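Local coordinates for putative lipoprotein (Bacteroides fragilis, PDB 3QNK), which probably binds glycans at the outer membrane, as a SusD-family lipoprotein that would help pass them on for uptake, at residues Y119-M122 / V123-G127. Numbering follows the deposited sequence.
With PO4 (phosphate ion), chain F.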
loop_
_atom_site.group_PDB
_atom_site.type_symbol
_atom_site.label_atom_id
_atom_site.label_comp_id
_atom_site.label_asym_id
_atom_site.label_seq_id
_atom_site.Cartn_x
_atom_site.Cartn_y
_atom_site.Cartn_z
ATOM N N TYR B 119 7.758 -0.075 -15.595
ATOM C CA TYR B 119 9.163 -0.366 -15.349
ATOM C C TYR B 119 10.006 0.903 -15.404
ATOM O O TYR B 119 10.936 1.043 -14.598
ATOM C CB TYR B 119 9.709 -1.393 -16.325
ATOM C CG TYR B 119 9.664 -2.819 -15.803
ATOM C CD1 TYR B 119 10.442 -3.211 -14.713
ATOM C CD2 TYR B 119 8.899 -3.793 -16.438
ATOM C CE1 TYR B 119 10.406 -4.518 -14.233
ATOM C CE2 TYR B 119 8.871 -5.105 -15.974
ATOM C CZ TYR B 119 9.607 -5.455 -14.862
ATOM O OH TYR B 119 9.566 -6.744 -14.414
ATOM N N PHE B 120 9.664 1.855 -16.306
ATOM C CA PHE B 120 10.400 3.119 -16.403
ATOM C C PHE B 120 10.280 3.913 -15.116
ATOM O O PHE B 120 11.271 4.486 -14.712
ATOM C CB PHE B 120 9.940 3.961 -17.598
ATOM C CG PHE B 120 10.737 5.227 -17.857
ATOM C CD1 PHE B 120 12.132 5.210 -17.849
ATOM C CD2 PHE B 120 10.094 6.419 -18.187
ATOM C CE1 PHE B 120 12.861 6.382 -18.114
ATOM C CE2 PHE B 120 10.831 7.579 -18.472
ATOM C CZ PHE B 120 12.200 7.552 -18.430
ATOM N N GLU B 121 9.110 3.904 -14.437
ATOM C CA GLU B 121 8.946 4.588 -13.143
ATOM C C GLU B 121 9.887 4.036 -12.081
ATOM O O GLU B 121 10.378 4.791 -11.234
ATOM C CB GLU B 121 7.518 4.508 -12.611
ATOM C CG GLU B 121 6.714 5.763 -12.889
ATOM C CD GLU B 121 7.322 7.098 -12.497
ATOM O OE1 GLU B 121 7.716 7.239 -11.319
ATOM O OE2 GLU B 121 7.380 8.011 -13.355
HETATM N N MSE B 122 10.156 2.730 -12.138
HETATM C CA MSE B 122 11.063 2.075 -11.209
HETATM C C MSE B 122 12.507 2.351 -11.586
HETATM O O MSE B 122 13.288 2.770 -10.732
HETATM C CB MSE B 122 10.794 0.566 -11.176
HETATM C CG MSE B 122 9.455 0.221 -10.536
HETATM SE SE MSE B 122 9.319 -1.655 -10.177
HETATM C CE MSE B 122 8.692 -2.202 -11.800
ATOM N N VAL B 123 12.865 2.127 -12.859
ATOM C CA VAL B 123 14.232 2.292 -13.362
ATOM C C VAL B 123 14.727 3.721 -13.181
ATOM O O VAL B 123 15.859 3.888 -12.714
ATOM C CB VAL B 123 14.384 1.793 -14.826
ATOM C CG1 VAL B 123 15.774 2.079 -15.382
ATOM C CG2 VAL B 123 14.098 0.303 -14.893
ATOM N N LYS B 124 13.891 4.749 -13.475
ATOM C CA LYS B 124 14.307 6.157 -13.318
ATOM C C LYS B 124 14.657 6.491 -11.829
ATOM O O LYS B 124 15.383 7.445 -11.582
ATOM C CB LYS B 124 13.285 7.155 -13.917
ATOM C CG LYS B 124 11.914 7.183 -13.249
ATOM C CD LYS B 124 11.074 8.390 -13.709
ATOM C CE LYS B 124 10.272 8.190 -14.975
ATOM N NZ LYS B 124 10.020 9.497 -15.675
ATOM N N ARG B 125 14.229 5.664 -10.875
ATOM C CA ARG B 125 14.430 5.853 -9.447
ATOM C C ARG B 125 15.563 5.009 -8.900
ATOM O O ARG B 125 16.554 5.560 -8.422
ATOM C CB ARG B 125 13.133 5.527 -8.672
ATOM C CG ARG B 125 12.021 6.546 -8.836
ATOM C CD ARG B 125 10.780 6.056 -8.140
ATOM N NE ARG B 125 10.087 7.094 -7.367
ATOM C CZ ARG B 125 9.131 7.871 -7.865
ATOM N NH1 ARG B 125 8.784 7.771 -9.136
ATOM N NH2 ARG B 125 8.529 8.769 -7.099
ATOM N N TYR B 126 15.414 3.670 -8.962
ATOM C CA TYR B 126 16.361 2.702 -8.396
ATOM C C TYR B 126 17.516 2.292 -9.340
ATOM O O TYR B 126 18.517 1.764 -8.853
ATOM C CB TYR B 126 15.603 1.429 -7.962
ATOM C CG TYR B 126 14.368 1.693 -7.116
ATOM C CD1 TYR B 126 14.469 1.893 -5.743
ATOM C CD2 TYR B 126 13.100 1.719 -7.686
ATOM C CE1 TYR B 126 13.340 2.136 -4.961
ATOM C CE2 TYR B 126 11.964 1.945 -6.910
ATOM C CZ TYR B 126 12.090 2.159 -5.549
ATOM O OH TYR B 126 10.972 2.359 -4.781
ATOM N N GLY B 127 17.366 2.508 -10.649
ATOM C CA GLY B 127 18.348 2.110 -11.646
ATOM C C GLY B 127 17.994 0.717 -12.082
ATOM O O GLY B 127 16.843 0.472 -12.464
HETATM P P PO4 F . 4.445 8.670 -9.393
HETATM O O1 PO4 F . 5.921 9.075 -8.881
HETATM O O2 PO4 F . 3.789 7.487 -8.476
HETATM O O3 PO4 F . 3.562 10.010 -9.674
HETATM O O4 PO4 F . 4.565 8.053 -10.842
#
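With its chi2 turned to -51°, E121 bends its carboxylate along the helix toward K124 and R125, while K124 sets CG between its own backbone N and carbonyl carbon (chi1 64°) and bends again at chi3, which puts CE over the F120 ring and NZ past its rim near CE2. The last turns of helix 101-126 thus illustrate how side chains three and four residues apart can share one carboxylate. OE1 of E121 forms a salt bridge with NH1 of R125 at 2.5 Å, meeting the guanidinium at its edge, with the two flat groups turned 62° apart. The other oxygen, OE2, has a long salt bridge to K124 NZ at 3.8 Å. K124 CE, offset toward the rim of the F120 ring and 3.8 Å from its centroid, makes a CH-pi contact, the two side chains crossing at about a right angle; Y455 adds a cation-pi partner. In the backbone, M122 O takes Y126 N nearly in line with its carbonyl, at 2.9 Å, and R125 N from above the carbonyl plane, before G127 leaves the helix with positive phi. Y126 OH is anchored by D73 and W77. R125 NH1 and NH2 each reach O1 of a bound phosphate, probably from the crystallisation liquor, at 3.2 Å, and NH2 also pairs with D74. These anions balance the guanidinium's charge and probably limit its rotation; the cation in turn probably offsets the approach of E121 OE1 to phosphate O4, 3.3 Å away.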